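Local coordinates for protein SAM dependent methyltransferase (Aquifex aeolicus, PDB 3DH0) that binds S-adenosylmethionine and probably transfers its methyl group to an acceptor substrate, at residues 38-43 with 105-110; 98-103 with 130-135; 115-120 with 156-161. One frame throughout, in Å; residues are numbered along the deposited sequence.

Contact 1 (38-43 with 105-110); sequences GMTVLD and NTVDFI
Thr40 and Asp108 carry most of the polar traffic between 38-43 and 105-110, and the bonds run both ways. Thr40 O accepts from two consecutive amides, Asp108 N at 2.9 Å and Phe109 N at 3.1 Å; the first lies in the carbonyl plane, the second is tilted 20° from it. In return Thr40 N donates to Asp108 OD2 at 3.0 Å, almost straight (167° at the hydrogen), meeting the lone pair that points away from OD1. The carboxylate swings back to that amide because Asp108 CG stands beside its own backbone N (chi1 -56°). Replacing Asp108 by an alanine would probably leave the Thr40 amide without this acceptor at the very start of strand 40-43. One step on, Leu42 N reaches Phe109 O at 2.8 Å, and the CA of Val41 adds a CH...O contact to the same oxygen.

Apolar contacts follow the two faces of the sheet. On the Val41 side, Met39 bends at chi3 and brings CE against Phe109 CB at 3.5 Å, at the edge of the ring and in its plane, while SD makes an oblique Met-aromatic contact with that ring. Val41 and Phe109 lie side by side, CG2 to CD2 at 3.9 Å; Tyr138 and Ala140 of strand 137-144 also touch the Phe109 side chain. On the other side Leu42 CB meets Val107 CG1 at 4.2 Å.

Parallel bridges pair Val41 with Phe109 and Leu42 with Ile110, whereas at Asp108 the chain turns a corner. Strand 40-43 beside strand 107-113, with 64-69 on its other flank, is the central parallel pairing of the Rossmann-like fold of class I methyltransferases.

Contact 2 (98-103 with 130-135); sequences NKIPLP and KRVAKP
Arg131, one residue short of the end of helix 122-132, grips the carbonyl oxygen of Leu102 in the loop 98-103. NH2 donates to Leu102 O at 2.7 Å and NH1 to the same oxygen at 3.0 Å, an end-on grip by two nitrogens on one acceptor. The oxygen lies in the guanidinium plane. The NH2 bond is the straighter, 154° at the hydrogen against 137° for NH1, and arrives nearly along the C=O axis. Extended as far as CD and then bent at chi3 (73°), the arginine chain turns its flat end toward the loop. Ile100 O also sits at the guanidinium edge, but its angle to NH2 is too poor for a hydrogen bond.

Charge holds the guanidinium from further points: NH1 forms a salt bridge with Asp104 and NH2 one with Glu128. Glu128 additionally accepts from Ile100 N, so the same carboxylate touches both the arginine and the loop it grips.

The apolar part rests on Val132, whose side chain points toward the loop. Its CG1 reaches Ile100 CB at 3.8 Å and Leu102 CB at 3.9 Å, touching both residues with the one methyl, while CG2 meets Ile100 CD1 at 4.0 Å. The Ile100 and Val132 side chains cross at about a right angle. Leu129 of the helix also borders Ile100, and Val107 borders both Leu102 and Val132.

The arrangement packs the loop leading from strand 90-94 to strand 107-113 against the C-terminal end of helix 122-132, which crosses from 107-113 to 137-144, within the alternating beta-alpha layers of a Rossmann-like methyltransferase domain.

Contact 3 (115-120 with 156-161); sequences TFHELS and EEVYSE. With SAM (S-adenosylmethionine), chain C.
Tyr159 leans across the short 3-10 turn at 116-118, and its side chain can be traced outward from CB. CB points toward the turn, and CG lies beside the tyrosine's own backbone N (chi1 -69°), which carries the ring up to Phe116 and His117. On the leading side of the ring, CD1 meets His117 CB at 3.7 Å and also lies close to Phe116 CD2. Next along, CE1 comes to 3.4 Å from His117 CA and 3.6 Å from Phe116 CD2. Phe116 O also lies at the ring edge, in its plane, nearest CE1. From there the chain runs on through CZ to the hydroxyl OH. The two aromatic rings are oblique, planes at 53° and centroids 5.5 Å apart. Val164 and Ile167 of helix 161-170 touch both side chains, and Pro122 of helix 122-132 touches Tyr159.

Beside this, His117 brings CD2 to 3.2 Å from Glu157 O, and its ring also packs on Val158 CG2. The other side of the imidazole is held by a hydrogen bond from ND1 to Asp143.

The segment 115-120 also faces S-adenosylmethionine: Thr115 OG1 makes a weak bond to the ribose O4' at 3.4 Å, Glu118 OE2 approaches C5' at 3.2 Å, and Leu119 CD2 lies near the adenine N6. This loop after strand 107-113 is thus a wall of the cofactor pocket in a class I methyltransferase fold, backed by segment 156-161.

Overall arrangement
Contacts 1 and 2 adjoin, with centres 10 Å apart; the amides of Asn105 and Thr106 probably bond to Arg131 O and Val132 O, linking the start of strand 107-113 to the end of helix 122-132. Contact 3 lies apart, its centre 22 Å from contact 1 and 21 Å from contact 2, on the opposite side of the chain's centre from contact 1. Along the chain contact 1 closes before contact 3 opens, whereas the segments of contact 2 alternate with those of both others. Strand 107-113 connects them: contacts 1 and 2 gather about its beginning, and contact 3 follows its end, where the turn reaches the bound S-adenosylmethionine.

Contact 1 (38-43 with 105-110)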
loop_
_atom_site.group_PDB
_atom_site.type_symbol
_atom_site.label_atom_id
_atom_site.label_comp_id
_atom_site.label_asym_id
_atom_site.label_seq_id
_atom_site.Cartn_x
_atom_site.Cartn_y
_atom_site.Cartn_z
ATOM N N GLY A 38 -5.732 16.628 -1.389
ATOM C CA GLY A 38 -6.656 16.715 -0.268
ATOM C C GLY A 38 -7.064 15.377 0.328
ATOM O O GLY A 38 -7.530 15.314 1.462
ATOM N N MET A 39 -6.893 14.306 -0.439
ATOM C CA MET A 39 -7.242 12.968 0.022
ATOM C C MET A 39 -6.381 12.457 1.176
ATOM O O MET A 39 -5.192 12.754 1.269
ATOM C CB MET A 39 -7.159 11.964 -1.134
ATOM C CG MET A 39 -8.379 11.920 -2.019
ATOM S SD MET A 39 -8.225 10.704 -3.301
ATOM C CE MET A 39 -8.882 9.314 -2.557
ATOM N N THR A 40 -6.997 11.706 2.075
ATOM C CA THR A 40 -6.252 11.126 3.172
ATOM C C THR A 40 -5.991 9.724 2.689
ATOM O O THR A 40 -6.921 8.998 2.343
ATOM C CB THR A 40 -7.050 11.097 4.467
ATOM O OG1 THR A 40 -7.110 12.421 5.000
ATOM C CG2 THR A 40 -6.392 10.186 5.481
ATOM N N VAL A 41 -4.716 9.366 2.630
ATOM C CA VAL A 41 -4.351 8.053 2.146
ATOM C C VAL A 41 -3.653 7.178 3.174
ATOM O O VAL A 41 -2.846 7.650 3.970
ATOM C CB VAL A 41 -3.460 8.167 0.896
ATOM C CG1 VAL A 41 -2.370 9.179 1.129
ATOM C CG2 VAL A 41 -2.865 6.819 0.558
ATOM N N LEU A 42 -3.998 5.894 3.154
ATOM C CA LEU A 42 -3.403 4.924 4.059
ATOM C C LEU A 42 -2.423 4.091 3.252
ATOM O O LEU A 42 -2.776 3.555 2.206
ATOM C CB LEU A 42 -4.471 4.013 4.678
ATOM C CG LEU A 42 -3.927 3.002 5.697
ATOM C CD1 LEU A 42 -3.302 3.749 6.867
ATOM C CD2 LEU A 42 -5.028 2.088 6.188
ATOM N N ASP A 43 -1.191 4.013 3.742
ATOM C CA ASP A 43 -0.129 3.247 3.102
ATOM C C ASP A 43 0.090 2.069 4.031
ATOM O O ASP A 43 0.747 2.203 5.052
ATOM C CB ASP A 43 1.133 4.110 3.011
ATOM C CG ASP A 43 2.247 3.456 2.204
ATOM O OD1 ASP A 43 1.982 2.461 1.494
ATOM O OD2 ASP A 43 3.398 3.954 2.274
ATOM N N ASN A 105 -14.184 5.704 9.218
ATOM C CA ASN A 105 -14.366 6.650 8.124
ATOM C C ASN A 105 -13.382 7.812 8.086
ATOM O O ASN A 105 -13.773 8.980 8.013
ATOM C CB ASN A 105 -15.801 7.162 8.185
ATOM C CG ASN A 105 -16.798 6.035 8.413
ATOM O OD1 ASN A 105 -16.959 5.157 7.565
ATOM N ND2 ASN A 105 -17.452 6.040 9.570
ATOM N N THR A 106 -12.095 7.488 8.104
ATOM C CA THR A 106 -11.067 8.512 8.076
ATOM C C THR A 106 -10.196 8.484 6.812
ATOM O O THR A 106 -9.444 9.428 6.564
ATOM C CB THR A 106 -10.154 8.408 9.336
ATOM O OG1 THR A 106 -9.752 7.047 9.535
ATOM C CG2 THR A 106 -10.888 8.893 10.577
ATOM N N VAL A 107 -10.294 7.428 6.008
ATOM C CA VAL A 107 -9.460 7.367 4.807
ATOM C C VAL A 107 -10.205 7.329 3.482
ATOM O O VAL A 107 -11.211 6.641 3.332
ATOM C CB VAL A 107 -8.495 6.170 4.848
ATOM C CG1 VAL A 107 -7.712 6.188 6.138
ATOM C CG2 VAL A 107 -9.264 4.883 4.702
ATOM N N ASP A 108 -9.673 8.065 2.516
ATOM C CA ASP A 108 -10.263 8.176 1.188
ATOM C C ASP A 108 -9.604 7.228 0.189
ATOM O O ASP A 108 -10.251 6.666 -0.701
ATOM C CB ASP A 108 -10.116 9.623 0.706
ATOM C CG ASP A 108 -10.724 10.622 1.672
ATOM O OD1 ASP A 108 -11.957 10.572 1.880
ATOM O OD2 ASP A 108 -9.971 11.454 2.224
ATOM N N PHE A 109 -8.303 7.054 0.365
ATOM C CA PHE A 109 -7.503 6.213 -0.505
ATOM C C PHE A 109 -6.698 5.202 0.310
ATOM O O PHE A 109 -6.101 5.548 1.323
ATOM C CB PHE A 109 -6.546 7.110 -1.295
ATOM C CG PHE A 109 -6.042 6.495 -2.552
ATOM C CD1 PHE A 109 -6.701 6.720 -3.753
ATOM C CD2 PHE A 109 -4.920 5.674 -2.537
ATOM C CE1 PHE A 109 -6.250 6.138 -4.942
ATOM C CE2 PHE A 109 -4.453 5.084 -3.708
ATOM C CZ PHE A 109 -5.123 5.315 -4.922
ATOM N N ILE A 110 -6.694 3.954 -0.131
ATOM C CA ILE A 110 -5.928 2.912 0.533
ATOM C C ILE A 110 -4.944 2.346 -0.490
ATOM O O ILE A 110 -5.333 1.797 -1.511
ATOM C CB ILE A 110 -6.827 1.782 1.048
ATOM C CG1 ILE A 110 -7.902 2.337 1.981
ATOM C CG2 ILE A 110 -5.990 0.758 1.815
ATOM C CD1 ILE A 110 -9.068 1.378 2.195
#

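Contact 2 (98-103 with 130-135)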
loop_
_atom_site.group_PDB
_atom_site.type_symbol
_atom_site.label_atom_id
_atom_site.label_comp_id
_atom_site.label_asym_id
_atom_site.label_seq_id
_atom_site.Cartn_x
_atom_site.Cartn_y
_atom_site.Cartn_z
ATOM N N ASN A 98 -4.198 -7.145 12.558
ATOM C CA ASN A 98 -5.515 -6.863 11.990
ATOM C C ASN A 98 -6.234 -5.698 12.633
ATOM O O ASN A 98 -7.468 -5.648 12.641
ATOM C CB ASN A 98 -6.401 -8.105 12.063
ATOM C CG ASN A 98 -5.775 -9.301 11.385
ATOM O OD1 ASN A 98 -5.267 -10.204 12.043
ATOM N ND2 ASN A 98 -5.796 -9.305 10.055
ATOM N N LYS A 99 -5.451 -4.764 13.160
ATOM C CA LYS A 99 -6.002 -3.593 13.820
ATOM C C LYS A 99 -5.287 -2.320 13.380
ATOM O O LYS A 99 -4.073 -2.194 13.557
ATOM C CB LYS A 99 -5.860 -3.717 15.332
ATOM C CG LYS A 99 -6.319 -5.011 15.931
ATOM C CD LYS A 99 -6.353 -4.847 17.450
ATOM C CE LYS A 99 -6.397 -6.168 18.201
ATOM N NZ LYS A 99 -5.052 -6.799 18.243
ATOM N N ILE A 100 -6.040 -1.370 12.834
ATOM C CA ILE A 100 -5.468 -0.103 12.398
ATOM C C ILE A 100 -5.829 0.941 13.454
ATOM O O ILE A 100 -6.992 1.140 13.778
ATOM C CB ILE A 100 -6.020 0.295 11.011
ATOM C CG1 ILE A 100 -5.747 -0.838 10.019
ATOM C CG2 ILE A 100 -5.361 1.581 10.528
ATOM C CD1 ILE A 100 -6.595 -0.807 8.779
ATOM N N PRO A 101 -4.825 1.623 14.009
ATOM C CA PRO A 101 -5.026 2.644 15.041
ATOM C C PRO A 101 -5.731 3.921 14.605
ATOM O O PRO A 101 -5.409 5.002 15.079
ATOM C CB PRO A 101 -3.609 2.905 15.525
ATOM C CG PRO A 101 -2.818 2.754 14.271
ATOM C CD PRO A 101 -3.402 1.517 13.644
ATOM N N LEU A 102 -6.714 3.793 13.730
ATOM C CA LEU A 102 -7.435 4.954 13.238
ATOM C C LEU A 102 -8.931 4.875 13.508
ATOM O O LEU A 102 -9.483 3.787 13.673
ATOM C CB LEU A 102 -7.214 5.077 11.730
ATOM C CG LEU A 102 -6.174 6.031 11.140
ATOM C CD1 LEU A 102 -4.913 6.084 11.946
ATOM C CD2 LEU A 102 -5.897 5.559 9.741
ATOM N N PRO A 103 -9.605 6.037 13.593
ATOM C CA PRO A 103 -11.054 6.008 13.831
ATOM C C PRO A 103 -11.805 5.710 12.531
ATOM O O PRO A 103 -11.269 5.893 11.445
ATOM C CB PRO A 103 -11.356 7.405 14.378
ATOM C CG PRO A 103 -10.270 8.258 13.807
ATOM C CD PRO A 103 -9.050 7.366 13.915
ATOM N N LYS A 130 -12.152 -1.614 5.955
ATOM C CA LYS A 130 -13.394 -0.913 5.624
ATOM C C LYS A 130 -13.773 0.057 6.734
ATOM O O LYS A 130 -14.292 1.142 6.487
ATOM C CB LYS A 130 -14.556 -1.889 5.457
ATOM C CG LYS A 130 -14.341 -3.070 4.542
ATOM C CD LYS A 130 -15.703 -3.512 4.009
ATOM C CE LYS A 130 -15.756 -4.978 3.595
ATOM N NZ LYS A 130 -15.981 -5.890 4.738
ATOM N N ARG A 131 -13.520 -0.359 7.967
ATOM C CA ARG A 131 -13.841 0.461 9.117
ATOM C C ARG A 131 -13.173 1.825 9.019
ATOM O O ARG A 131 -13.852 2.855 9.074
ATOM C CB ARG A 131 -13.414 -0.242 10.413
ATOM C CG ARG A 131 -13.844 0.501 11.661
ATOM C CD ARG A 131 -13.399 -0.195 12.925
ATOM N NE ARG A 131 -11.966 -0.062 13.153
ATOM C CZ ARG A 131 -11.335 1.099 13.279
ATOM N NH1 ARG A 131 -12.009 2.238 13.199
ATOM N NH2 ARG A 131 -10.030 1.127 13.490
ATOM N N VAL A 132 -11.851 1.834 8.862
ATOM C CA VAL A 132 -11.126 3.095 8.778
ATOM C C VAL A 132 -11.421 3.804 7.467
ATOM O O VAL A 132 -11.214 5.010 7.332
ATOM C CB VAL A 132 -9.592 2.886 8.918
ATOM C CG1 VAL A 132 -9.280 2.161 10.211
ATOM C CG2 VAL A 132 -9.048 2.119 7.724
ATOM N N ALA A 133 -11.921 3.041 6.506
ATOM C CA ALA A 133 -12.250 3.572 5.191
ATOM C C ALA A 133 -13.591 4.298 5.188
ATOM O O ALA A 133 -14.554 3.813 5.771
ATOM C CB ALA A 133 -12.283 2.438 4.181
ATOM N N LYS A 134 -13.649 5.448 4.519
ATOM C CA LYS A 134 -14.884 6.221 4.421
ATOM C C LYS A 134 -15.903 5.475 3.560
ATOM O O LYS A 134 -15.557 4.561 2.819
ATOM C CB LYS A 134 -14.613 7.601 3.819
ATOM C CG LYS A 134 -13.650 8.422 4.634
ATOM C CD LYS A 134 -13.633 9.890 4.264
ATOM C CE LYS A 134 -12.710 10.625 5.222
ATOM N NZ LYS A 134 -12.573 12.077 4.962
ATOM N N PRO A 135 -17.186 5.857 3.643
ATOM C CA PRO A 135 -18.194 5.162 2.835
ATOM C C PRO A 135 -17.829 5.085 1.352
ATOM O O PRO A 135 -18.227 4.147 0.658
ATOM C CB PRO A 135 -19.453 5.980 3.095
ATOM C CG PRO A 135 -19.273 6.395 4.516
ATOM C CD PRO A 135 -17.823 6.854 4.521
#

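Contact 3 (115-120 with 156-161)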
loop_
_atom_site.group_PDB
_atom_site.type_symbol
_atom_site.label_atom_id
_atom_site.label_comp_id
_atom_site.label_asym_id
_atom_site.label_seq_id
_atom_site.Cartn_x
_atom_site.Cartn_y
_atom_site.Cartn_z
ATOM N N THR A 115 2.339 -5.572 -0.248
ATOM C CA THR A 115 2.139 -6.024 1.108
ATOM C C THR A 115 0.966 -6.992 1.290
ATOM O O THR A 115 0.895 -7.699 2.294
ATOM C CB THR A 115 2.029 -4.785 2.077
ATOM O OG1 THR A 115 1.439 -5.167 3.332
ATOM C CG2 THR A 115 1.209 -3.695 1.444
ATOM N N PHE A 116 0.064 -7.058 0.318
ATOM C CA PHE A 116 -1.089 -7.942 0.442
ATOM C C PHE A 116 -0.733 -9.408 0.696
ATOM O O PHE A 116 -1.295 -10.042 1.588
ATOM C CB PHE A 116 -1.957 -7.854 -0.800
ATOM C CG PHE A 116 -3.308 -8.483 -0.637
ATOM C CD1 PHE A 116 -4.315 -7.829 0.068
ATOM C CD2 PHE A 116 -3.574 -9.732 -1.181
ATOM C CE1 PHE A 116 -5.571 -8.410 0.227
ATOM C CE2 PHE A 116 -4.818 -10.326 -1.030
ATOM C CZ PHE A 116 -5.825 -9.664 -0.324
ATOM N N HIS A 117 0.189 -9.952 -0.088
ATOM C CA HIS A 117 0.592 -11.348 0.076
ATOM C C HIS A 117 1.300 -11.614 1.414
ATOM O O HIS A 117 1.625 -12.756 1.725
ATOM C CB HIS A 117 1.527 -11.773 -1.060
ATOM C CG HIS A 117 2.863 -11.106 -1.006
ATOM N ND1 HIS A 117 3.049 -9.783 -1.346
ATOM C CD2 HIS A 117 4.063 -11.553 -0.555
ATOM C CE1 HIS A 117 4.302 -9.441 -1.103
ATOM N NE2 HIS A 117 4.937 -10.496 -0.620
ATOM N N GLU A 118 1.549 -10.566 2.196
ATOM C CA GLU A 118 2.220 -10.714 3.487
ATOM C C GLU A 118 1.253 -10.750 4.681
ATOM O O GLU A 118 1.662 -10.979 5.820
ATOM C CB GLU A 118 3.216 -9.572 3.697
ATOM C CG GLU A 118 4.613 -9.889 3.266
ATOM C CD GLU A 118 5.612 -8.869 3.761
ATOM O OE1 GLU A 118 5.584 -8.541 4.959
ATOM O OE2 GLU A 118 6.435 -8.401 2.951
ATOM N N LEU A 119 -0.026 -10.516 4.416
ATOM C CA LEU A 119 -1.033 -10.508 5.468
ATOM C C LEU A 119 -1.344 -11.888 6.060
ATOM O O LEU A 119 -1.713 -12.811 5.330
ATOM C CB LEU A 119 -2.329 -9.898 4.921
ATOM C CG LEU A 119 -2.245 -8.484 4.337
ATOM C CD1 LEU A 119 -3.556 -8.097 3.665
ATOM C CD2 LEU A 119 -1.902 -7.515 5.452
ATOM N N SER A 120 -1.206 -12.027 7.378
ATOM C CA SER A 120 -1.517 -13.294 8.042
ATOM C C SER A 120 -2.963 -13.707 7.744
ATOM O O SER A 120 -3.223 -14.794 7.236
ATOM C CB SER A 120 -1.338 -13.168 9.556
ATOM O OG SER A 120 0.033 -13.055 9.907
ATOM N N GLU A 156 5.665 -18.948 -5.380
ATOM C CA GLU A 156 4.842 -19.573 -4.338
ATOM C C GLU A 156 4.716 -18.633 -3.148
ATOM O O GLU A 156 3.932 -18.869 -2.219
ATOM C CB GLU A 156 5.426 -20.908 -3.849
ATOM C CG GLU A 156 6.471 -21.542 -4.738
ATOM C CD GLU A 156 7.817 -20.841 -4.643
ATOM O OE1 GLU A 156 8.219 -20.436 -3.523
ATOM O OE2 GLU A 156 8.472 -20.710 -5.702
ATOM N N GLU A 157 5.498 -17.563 -3.183
ATOM C CA GLU A 157 5.479 -16.591 -2.109
ATOM C C GLU A 157 4.488 -15.451 -2.373
ATOM O O GLU A 157 4.281 -14.592 -1.522
ATOM C CB GLU A 157 6.887 -16.025 -1.911
ATOM C CG GLU A 157 7.891 -16.999 -1.304
ATOM C CD GLU A 157 8.592 -16.404 -0.074
ATOM O OE1 GLU A 157 9.028 -15.224 -0.156
ATOM O OE2 GLU A 157 8.720 -17.111 0.966
ATOM N N VAL A 158 3.854 -15.454 -3.534
ATOM C CA VAL A 158 2.930 -14.385 -3.870
ATOM C C VAL A 158 1.606 -14.923 -4.390
ATOM O O VAL A 158 1.493 -16.108 -4.706
ATOM C CB VAL A 158 3.543 -13.464 -4.959
ATOM C CG1 VAL A 158 3.584 -14.190 -6.307
ATOM C CG2 VAL A 158 2.739 -12.187 -5.078
ATOM N N TYR A 159 0.606 -14.043 -4.459
ATOM C CA TYR A 159 -0.712 -14.382 -4.990
ATOM C C TYR A 159 -0.690 -13.962 -6.450
ATOM O O TYR A 159 0.184 -13.207 -6.881
ATOM C CB TYR A 159 -1.824 -13.555 -4.338
ATOM C CG TYR A 159 -2.147 -13.819 -2.888
ATOM C CD1 TYR A 159 -1.936 -12.835 -1.926
ATOM C CD2 TYR A 159 -2.728 -15.015 -2.485
ATOM C CE1 TYR A 159 -2.298 -13.033 -0.603
ATOM C CE2 TYR A 159 -3.092 -15.224 -1.162
ATOM C CZ TYR A 159 -2.877 -14.229 -0.228
ATOM O OH TYR A 159 -3.242 -14.425 1.077
ATOM N N SER A 160 -1.666 -14.429 -7.208
ATOM C CA SER A 160 -1.777 -14.039 -8.600
ATOM C C SER A 160 -2.986 -13.105 -8.623
ATOM O O SER A 160 -3.869 -13.213 -7.766
ATOM C CB SER A 160 -2.069 -15.251 -9.484
ATOM O OG SER A 160 -3.416 -15.672 -9.324
ATOM N N GLU A 161 -3.030 -12.194 -9.594
ATOM C CA GLU A 161 -4.151 -11.264 -9.719
ATOM C C GLU A 161 -5.467 -12.018 -9.593
ATOM O O GLU A 161 -6.461 -11.503 -9.095
ATOM C CB GLU A 161 -4.116 -10.580 -11.079
ATOM C CG GLU A 161 -4.120 -11.558 -12.236
ATOM C CD GLU A 161 -2.751 -11.700 -12.895
ATOM O OE1 GLU A 161 -1.765 -11.975 -12.165
ATOM O OE2 GLU A 161 -2.673 -11.540 -14.146
HETATM N N SAM C . 5.552 -1.127 0.351
HETATM C CA SAM C . 6.987 -0.939 0.726
HETATM C C SAM C . 7.731 -0.217 -0.374
HETATM O O SAM C . 7.113 0.107 -1.389
HETATM O OXT SAM C . 8.966 0.002 -0.149
HETATM C CB SAM C . 7.636 -2.297 0.976
HETATM C CG SAM C . 6.729 -3.122 1.795
HETATM S SD SAM C . 7.195 -4.809 2.273
HETATM C CE SAM C . 7.092 -5.698 0.718
HETATM C "C5'" SAM C . 5.792 -5.273 3.175
HETATM C "C4'" SAM C . 5.662 -4.659 4.553
HETATM O "O4'" SAM C . 4.411 -5.134 5.037
HETATM C "C3'" SAM C . 6.656 -5.241 5.576
HETATM O "O3'" SAM C . 7.554 -4.139 5.893
HETATM C "C2'" SAM C . 5.844 -5.577 6.811
HETATM O "O2'" SAM C . 6.337 -5.205 8.081
HETATM C "C1'" SAM C . 4.437 -5.040 6.401
HETATM N N9 SAM C . 3.278 -5.776 6.868
HETATM C C8 SAM C . 3.025 -7.133 6.885
HETATM N N7 SAM C . 1.858 -7.429 7.364
HETATM C C5 SAM C . 1.294 -6.196 7.689
HETATM C C6 SAM C . 0.035 -5.824 8.243
HETATM N N6 SAM C . -0.897 -6.744 8.577
HETATM N N1 SAM C . -0.226 -4.475 8.442
HETATM C C2 SAM C . 0.737 -3.587 8.095
HETATM N N3 SAM C . 1.942 -3.834 7.569
HETATM C C4 SAM C . 2.160 -5.166 7.387
#